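Local coordinates for protein putative sulfurtransferase DsrE (Allochromatium vinosum, PDB 2HY5) that probably acts as a sulfurtransferase or sulfur carrier, perhaps in the oxidation of intracellular sulfur, and assembles with DsrF and DsrH, at residues R108-G111 and L112-V116. Sequence-based numbering, arbitrary orientation.
Sequences RISG and LGQLV
With R108 CG set between its own backbone N and carbonyl carbon (chi1 71°) and the chain extended from there to NE, the guanidinium is carried out beside the first helical turn; Q114, bent at chi2 (-61°), turns its amide to meet it. R108 NH2 gives Q114 OE1 a nearly straight hydrogen bond of 3.1 Å. The oxygen sits at the guanidinium edge, in its plane, whereas the amide plane is turned 68° against it. Arginine suits this place because a second N-H, on NE, is used as well, in a salt bridge to D74. Glutamine supplies a neutral acceptor on a chain long enough to reach the arginine, and its CG packs 3.3 Å from S110 OG, serine being small enough to let the bend come close. Were Q114 cut back to an alanine, R108 NH2 would probably lose this acceptor and S110 OG its methylene neighbour, leaving R108 held chiefly by D74. The backbone completes the turn: Q114 N bonds to G111 O at 3.0 Å, and L115 N to L112 O at 2.9 Å. L112 turns the other way; its branched apolar side chain suits a buried position touching F38, V28 of the DsrF chain and C78, by similarity the persulfide-forming cysteine. The arrangement is a strand-to-helix turn from strand 108-110, an outermost strand, within this chain, of the parallel sheet in this alpha/beta DsrE-family fold, leading into helix 113-121.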
# COMPACT_ATOMS: atom_id res chain seq x y z
N ARG A 108 2.24 -19.62 -15.31
CA ARG A 108 1.15 -19.80 -16.26
C ARG A 108 0.01 -18.85 -15.92
O ARG A 108 -0.25 -18.58 -14.75
CB ARG A 108 0.65 -21.26 -16.26
CG ARG A 108 -0.12 -21.72 -15.02
CD ARG A 108 -0.48 -23.21 -15.16
NE ARG A 108 -1.20 -23.75 -14.00
CZ ARG A 108 -2.52 -23.72 -13.84
NH1 ARG A 108 -3.29 -23.17 -14.76
NH2 ARG A 108 -3.07 -24.22 -12.74
N ILE A 109 -0.64 -18.32 -16.95
CA ILE A 109 -1.77 -17.41 -16.77
C ILE A 109 -3.05 -18.24 -16.81
O ILE A 109 -3.27 -18.99 -17.75
CB ILE A 109 -1.82 -16.34 -17.90
CG1 ILE A 109 -1.04 -15.09 -17.49
CG2 ILE A 109 -3.27 -15.94 -18.17
CD1 ILE A 109 0.28 -15.36 -16.86
N SER A 110 -3.88 -18.10 -15.79
CA SER A 110 -5.12 -18.86 -15.75
C SER A 110 -6.22 -18.11 -15.01
O SER A 110 -6.03 -16.99 -14.54
CB SER A 110 -4.88 -20.22 -15.10
OG SER A 110 -5.98 -21.07 -15.34
N GLY A 111 -7.38 -18.75 -14.92
CA GLY A 111 -8.52 -18.14 -14.26
C GLY A 111 -8.47 -18.07 -12.74
O GLY A 111 -7.76 -18.83 -12.08
N LEU A 112 -9.25 -17.14 -12.20
CA LEU A 112 -9.32 -16.93 -10.76
C LEU A 112 -9.85 -18.19 -10.08
O LEU A 112 -9.62 -18.41 -8.89
CB LEU A 112 -10.23 -15.73 -10.48
CG LEU A 112 -10.14 -15.02 -9.13
CD1 LEU A 112 -8.69 -14.68 -8.81
CD2 LEU A 112 -10.98 -13.74 -9.18
N GLY A 113 -10.57 -19.01 -10.84
CA GLY A 113 -11.10 -20.24 -10.29
C GLY A 113 -10.01 -21.17 -9.78
O GLY A 113 -10.27 -22.04 -8.94
N GLN A 114 -8.79 -21.00 -10.28
CA GLN A 114 -7.67 -21.83 -9.85
C GLN A 114 -7.30 -21.50 -8.41
O GLN A 114 -6.73 -22.33 -7.70
CB GLN A 114 -6.45 -21.62 -10.76
CG GLN A 114 -6.67 -22.02 -12.22
CD GLN A 114 -7.00 -23.49 -12.37
OE1 GLN A 114 -6.16 -24.36 -12.15
NE2 GLN A 114 -8.24 -23.78 -12.75
N LEU A 115 -7.62 -20.29 -7.98
CA LEU A 115 -7.33 -19.87 -6.61
C LEU A 115 -8.33 -20.54 -5.67
O LEU A 115 -7.96 -21.16 -4.68
CB LEU A 115 -7.44 -18.35 -6.46
CG LEU A 115 -7.39 -17.83 -5.02
CD1 LEU A 115 -6.04 -18.16 -4.40
CD2 LEU A 115 -7.63 -16.32 -5.01
N VAL A 116 -9.61 -20.41 -6.00
CA VAL A 116 -10.66 -21.01 -5.19
C VAL A 116 -10.46 -22.52 -5.15
O VAL A 116 -10.60 -23.15 -4.11
CB VAL A 116 -12.05 -20.68 -5.76
CG1 VAL A 116 -13.13 -21.35 -4.92
CG2 VAL A 116 -12.25 -19.16 -5.78